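Local coordinates for SnoaL-like domain-containing protein (PDB 4GB5) that is of unknown function but has a SnoaL-like domain of the NTF2 clan, a cone-shaped fold whose relatives often enclose a small-molecule pocket, at residues T30-P33 against R34-H37; S59-G62 against A63-A67. All coordinates share one frame; numbering follows the deposited sequence.

Contact 1: residues T30-P33 against R34-H37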
ATOM      1  N   THR A  30       3.311  14.640 -19.127  1.00  9.75           N
ATOM      2  CA  THR A  30       4.188  15.068 -20.207  1.00 11.76           C
ATOM      3  C   THR A  30       5.580  14.481 -20.103  1.00 14.94           C
ATOM      4  O   THR A  30       6.014  13.766 -21.015  1.00 20.22           O
ATOM      5  CB  THR A  30       4.234  16.609 -20.191  1.00 13.17           C
ATOM      6  OG1 THR A  30       2.898  17.093 -20.409  1.00 14.49           O
ATOM      7  CG2 THR A  30       5.164  17.112 -21.241  1.00 15.32           C
ATOM      8  N   ASP A  31       6.293  14.800 -19.030  1.00 13.71           N
ATOM      9  CA  ASP A  31       7.654  14.303 -18.802  1.00 19.50           C
ATOM     10  C   ASP A  31       7.699  12.884 -18.212  1.00 18.68           C
ATOM     11  O   ASP A  31       8.361  11.992 -18.763  1.00 20.26           O
ATOM     12  CB  ASP A  31       8.406  15.294 -17.896  1.00 23.72           C
ATOM     13  CG  ASP A  31       9.801  14.822 -17.517  1.00 34.97           C
ATOM     14  OD1 ASP A  31      10.703  14.953 -18.362  1.00 38.05           O
ATOM     15  OD2 ASP A  31      10.000  14.347 -16.375  1.00 39.56           O
ATOM     16  N   LEU A  32       7.000  12.682 -17.109  1.00 12.43           N
ATOM     17  CA  LEU A  32       7.046  11.423 -16.355  1.00 10.51           C
ATOM     18  C   LEU A  32       6.708  10.217 -17.247  1.00 12.49           C
ATOM     19  O   LEU A  32       7.384   9.174 -17.123  1.00 14.15           O
ATOM     20  CB  LEU A  32       6.161  11.508 -15.135  1.00 16.64           C
ATOM     21  CG  LEU A  32       6.510  10.720 -13.897  1.00 25.58           C
ATOM     22  CD1 LEU A  32       8.022  10.639 -13.626  1.00 21.36           C
ATOM     23  CD2 LEU A  32       5.765  11.387 -12.742  1.00 18.35           C
ATOM     24  N   PRO A  33       5.671  10.302 -18.129  1.00  9.64           N
ATOM     25  CA  PRO A  33       5.418   9.083 -18.924  1.00  9.32           C
ATOM     26  C   PRO A  33       6.621   8.624 -19.737  1.00 13.13           C
ATOM     27  O   PRO A  33       6.744   7.403 -19.923  1.00 14.25           O
ATOM     28  CB  PRO A  33       4.252   9.475 -19.816  1.00 11.51           C
ATOM     29  CG  PRO A  33       3.503  10.511 -18.982  1.00 12.95           C
ATOM     30  CD  PRO A  33       4.571  11.286 -18.287  1.00  9.92           C
ATOM     31  N   ARG A  34       7.478   9.530 -20.192  1.00 12.21           N
ATOM     32  CA  ARG A  34       8.662   9.101 -20.912  1.00 13.88           C
ATOM     33  C   ARG A  34       9.677   8.378 -20.043  1.00 12.27           C
ATOM     34  O   ARG A  34      10.461   7.583 -20.532  1.00 14.40           O
ATOM     35  CB  ARG A  34       9.342  10.304 -21.567  1.00 20.99           C
ATOM     36  CG  ARG A  34       8.443  11.082 -22.459  1.00 22.31           C
ATOM     37  CD  ARG A  34       8.674  10.748 -23.917  1.00 33.97           C
ATOM     38  NE  ARG A  34       7.495  11.073 -24.717  1.00 34.68           N
ATOM     39  CZ  ARG A  34       7.133  10.437 -25.826  1.00 35.52           C
ATOM     40  NH1 ARG A  34       7.858   9.422 -26.304  1.00 25.44           N
ATOM     41  NH2 ARG A  34       6.032  10.817 -26.458  1.00 38.91           N
ATOM     42  N   ARG A  35       9.661   8.698 -18.755  1.00 15.02           N
ATOM     43  CA  ARG A  35      10.544   8.056 -17.789  1.00 13.10           C
ATOM     44  C   ARG A  35      10.008   6.729 -17.304  1.00 11.23           C
ATOM     45  O   ARG A  35      10.726   5.929 -16.688  1.00 12.45           O
ATOM     46  CB  ARG A  35      10.710   8.978 -16.589  1.00 15.78           C
ATOM     47  CG  ARG A  35      11.305  10.306 -17.044  1.00 25.04           C
ATOM     48  CD  ARG A  35      11.682  11.200 -15.891  1.00 28.99           C
ATOM     49  NE  ARG A  35      12.104  12.502 -16.411  1.00 35.31           N
ATOM     50  CZ  ARG A  35      13.334  12.809 -16.818  1.00 45.34           C
ATOM     51  NH1 ARG A  35      14.314  11.921 -16.745  1.00 44.71           N
ATOM     52  NH2 ARG A  35      13.583  14.030 -17.286  1.00 44.93           N
ATOM     53  N   VAL A  36       8.714   6.495 -17.507  1.00 10.79           N
ATOM     54  CA  VAL A  36       8.048   5.277 -17.012  1.00  8.18           C
ATOM     55  C   VAL A  36       7.705   4.219 -18.050  1.00  9.22           C
ATOM     56  O   VAL A  36       7.744   3.032 -17.765  1.00  9.96           O
ATOM     57  CB  VAL A  36       6.750   5.669 -16.271  1.00  8.81           C
ATOM     58  CG1 VAL A  36       5.920   4.513 -15.806  1.00  7.89           C
ATOM     59  CG2 VAL A  36       7.106   6.555 -15.078  1.00 10.67           C
ATOM     60  N   HIS A  37       7.339   4.681 -19.239  1.00 11.96           N
ATOM     61  CA  HIS A  37       6.785   3.825 -20.300  1.00  8.61           C
ATOM     62  C   HIS A  37       7.627   3.801 -21.563  1.00  9.22           C
ATOM     63  O   HIS A  37       8.382   4.741 -21.878  1.00 11.88           O
ATOM     64  CB  HIS A  37       5.390   4.375 -20.663  1.00 10.73           C
ATOM     65  CG  HIS A  37       4.382   4.225 -19.558  1.00  9.05           C
ATOM     66  ND1 HIS A  37       3.975   2.986 -19.109  1.00 10.68           N
ATOM     67  CD2 HIS A  37       3.681   5.135 -18.842  1.00 10.42           C
ATOM     68  CE1 HIS A  37       3.108   3.142 -18.125  1.00  9.00           C
ATOM     69  NE2 HIS A  37       2.892   4.432 -17.954  1.00 10.13           N
TER
HETATM   70  O   HOH W   1       5.303  11.765 -22.623  1.00 30.72           O
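Asp-31 and Arg-35, four residues apart along the chain, form a salt bridge in which the guanidinium is gripped side-on, one nitrogen to each carboxylate oxygen. The stronger bond runs from Arg-35 NE to Asp-31 OD2 at 2.8 Å, nearly straight and in the guanidinium plane, on the syn side of the oxygen. Its companion, Arg-35 NH2 to Asp-31 OD1 at 3.2 Å, is more bent, with OD1 tilted out of the guanidinium plane; the two flat groups are turned 49° against each other. Asp-31 turns CG away from its own N (chi1 176°), while the arginine chain runs extended from CG to NE, and together they bring the two charged ends across each other at a slant.

Arg-34 leaves the helix on another course: CG lies by Thr-30 O, and beyond it the chain bends at chi2 (-101°); a water donates to Thr-30 O and weakly accepts from Arg-34 NE, and NH1 pairs with Asp-39. Leu-32 CG lies 4.4 Å from Val-36 CG2, and both side chains reach helix 6-25. Val-36 CG1 sits over the centre of one face of the His-37 ring, 3.7 Å above its plane. His-37 N donates a hydrogen bond to Pro-33 O, 2.9 Å away. The chemistry is thus divided: ion pairs occupy the exposed flank, where solvent probably moderates their strength, and apolar groups the side turned to helix 6-25.

Contact 2: residues S59-G62 against A63-A67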
ATOM      1  N   SER A  59       2.497   9.629 -26.762  1.00 15.43           N
ATOM      2  CA  SER A  59       1.937  10.964 -26.632  1.00 14.70           C
ATOM      3  C   SER A  59       0.396  10.914 -26.666  1.00 15.61           C
ATOM      4  O   SER A  59      -0.268  11.721 -26.027  1.00 16.00           O
ATOM      5  CB  SER A  59       2.503  11.898 -27.681  1.00 21.15           C
ATOM      6  OG  SER A  59       2.090  11.491 -28.949  1.00 20.81           O
ATOM      7  N   ASP A  60      -0.171   9.968 -27.411  1.00 13.26           N
ATOM      8  CA  ASP A  60      -1.618   9.771 -27.404  1.00 14.69           C
ATOM      9  C   ASP A  60      -2.078   9.326 -26.009  1.00 15.47           C
ATOM     10  O   ASP A  60      -3.123   9.782 -25.517  1.00 14.76           O
ATOM     11  CB  ASP A  60      -2.053   8.704 -28.417  1.00 16.28           C
ATOM     12  CG  ASP A  60      -2.008   9.195 -29.864  1.00 16.24           C
ATOM     13  OD1 ASP A  60      -1.877  10.413 -30.093  1.00 16.93           O
ATOM     14  OD2 ASP A  60      -2.164   8.341 -30.779  1.00 19.74           O
ATOM     15  N   TYR A  61      -1.362   8.368 -25.432  1.00 15.40           N
ATOM     16  CA  TYR A  61      -1.711   7.847 -24.113  1.00 11.56           C
ATOM     17  C   TYR A  61      -1.660   8.994 -23.116  1.00 14.05           C
ATOM     18  O   TYR A  61      -2.568   9.172 -22.313  1.00 13.89           O
ATOM     19  CB  TYR A  61      -0.719   6.733 -23.723  1.00 11.22           C
ATOM     20  CG  TYR A  61      -0.800   6.254 -22.309  1.00 13.08           C
ATOM     21  CD1 TYR A  61       0.170   6.615 -21.395  1.00 16.20           C
ATOM     22  CD2 TYR A  61      -1.851   5.449 -21.895  1.00 16.87           C
ATOM     23  CE1 TYR A  61       0.092   6.160 -20.074  1.00 16.91           C
ATOM     24  CE2 TYR A  61      -1.935   4.997 -20.599  1.00 18.46           C
ATOM     25  CZ  TYR A  61      -0.963   5.342 -19.719  1.00 15.50           C
ATOM     26  OH  TYR A  61      -1.079   4.886 -18.426  1.00 17.20           O
ATOM     27  N   GLY A  62      -0.596   9.773 -23.138  1.00 15.37           N
ATOM     28  CA  GLY A  62      -0.494  10.902 -22.221  1.00 15.13           C
ATOM     29  C   GLY A  62      -1.626  11.904 -22.378  1.00 12.04           C
ATOM     30  O   GLY A  62      -2.165  12.370 -21.378  1.00 12.75           O
ATOM     31  N   ALA A  63      -2.000  12.235 -23.614  1.00 13.25           N
ATOM     32  CA  ALA A  63      -3.057  13.196 -23.878  1.00 14.13           C
ATOM     33  C   ALA A  63      -4.387  12.649 -23.380  1.00 13.07           C
ATOM     34  O   ALA A  63      -5.215  13.387 -22.833  1.00 14.40           O
ATOM     35  CB  ALA A  63      -3.122  13.511 -25.403  1.00 15.02           C
ATOM     36  N   ALA A  64      -4.600  11.349 -23.596  1.00 17.33           N
ATOM     37  CA  ALA A  64      -5.817  10.704 -23.143  1.00 15.67           C
ATOM     38  C   ALA A  64      -5.915  10.707 -21.621  1.00 15.64           C
ATOM     39  O   ALA A  64      -6.984  10.937 -21.062  1.00 17.16           O
ATOM     40  CB  ALA A  64      -5.860   9.269 -23.657  1.00 19.23           C
ATOM     41  N   LEU A  65      -4.805  10.387 -20.945  1.00 15.00           N
ATOM     42  CA  LEU A  65      -4.760  10.455 -19.487  1.00 15.32           C
ATOM     43  C   LEU A  65      -5.019  11.870 -18.975  1.00 14.51           C
ATOM     44  O   LEU A  65      -5.764  12.086 -18.005  1.00 14.06           O
ATOM     45  CB  LEU A  65      -3.407   9.985 -18.926  1.00 15.88           C
ATOM     46  CG  LEU A  65      -3.008   8.517 -18.951  1.00 27.50           C
ATOM     47  CD1 LEU A  65      -1.815   8.357 -18.062  1.00 24.93           C
ATOM     48  CD2 LEU A  65      -4.111   7.641 -18.465  1.00 28.71           C
ATOM     49  N   ARG A  66      -4.418  12.848 -19.635  1.00 13.36           N
ATOM     50  CA  ARG A  66      -4.653  14.220 -19.218  1.00 13.23           C
ATOM     51  C   ARG A  66      -6.129  14.589 -19.293  1.00 16.48           C
ATOM     52  O   ARG A  66      -6.669  15.193 -18.365  1.00 18.02           O
ATOM     53  CB  ARG A  66      -3.797  15.201 -20.013  1.00 16.09           C
ATOM     54  CG  ARG A  66      -4.126  16.631 -19.723  1.00 21.14           C
ATOM     55  CD  ARG A  66      -3.283  17.584 -20.507  1.00 25.60           C
ATOM     56  NE  ARG A  66      -1.878  17.442 -20.155  1.00 32.69           N
ATOM     57  CZ  ARG A  66      -0.941  16.936 -20.942  1.00 26.29           C
ATOM     58  NH1 ARG A  66      -1.217  16.504 -22.172  1.00 35.47           N
ATOM     59  NH2 ARG A  66       0.304  16.848 -20.492  1.00 27.68           N
ATOM     60  N   ALA A  67      -6.768  14.244 -20.401  1.00 15.83           N
ATOM     61  CA  ALA A  67      -8.196  14.506 -20.560  1.00 17.48           C
ATOM     62  C   ALA A  67      -9.053  13.793 -19.523  1.00 19.63           C
ATOM     63  O   ALA A  67      -9.937  14.386 -18.923  1.00 20.47           O
ATOM     64  CB  ALA A  67      -8.630  14.130 -21.978  1.00 17.71           C
TER
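Regular i to i+4 hydrogen bonding joins 59-62 to 63-67 as consecutive turns of one alpha-helix, the bond from Leu-65 N to Tyr-61 O, 2.9 Å long, being nearly straight and aligned with the carbonyl. The side chains of these same two residues carry the contact. Tyr-61 has CG anti to its N (chi1 170°), which sends the phenol out from the helix to where Leu-65, a turn later, can cover one face of the ring. Leu-65 CG stands 3.8 Å above the ring plane, displaced toward the rim, in a CH-pi contact. The methyl CD1 presses closer, 3.5 Å from Tyr-61 CE1 and equally near CZ, whereas CD2 lies by the CE2 side, 4.0 Å from that atom. Both branches lie on this one face, near the hydroxyl end of the ring.

Elsewhere the turns meet through small groups: the Ala-64 methyl lies 3.3 Å from Asp-60 O, and Arg-66 CB packs 3.5 Å from Gly-62 O. An alanine in place of Tyr-61 would probably open a gap beneath the Leu-65 methyls and deprive the His-37 ring of its edge-to-face partner. The buried flank of helix 58-69 faces the rest of the domain: Tyr-61 touches Leu-41 and Ile-43 of strand 41-44 and Tyr-20 of helix 6-25, while Leu-65 rests on Ile-23 of that helix and on Phe-29 in the loop beyond it.

After the long helix 6-25 and a loop, the chain reaches contact 1, which spans the short helix 32-36, closing no long loop, and ends where strand 37-38 begins. Strand 41-44, helix 46-49 and strand 54-56 follow before contact 2 joins successive turns inside helix 58-69. Both contacts are local and lie in series, neither nested nor crossed, with centres about 11 Å apart. In space the two helices are neighbours: His-37 and Tyr-61 meet edge to face, Arg-34 reaches Ser-59, and Thr-30 OG1 approaches Arg-66 NH2. Each also packs on helix 6-25, with Ile-23 common to both, and Arg-133 and Leu-134 join contact 1 to strand 131-145.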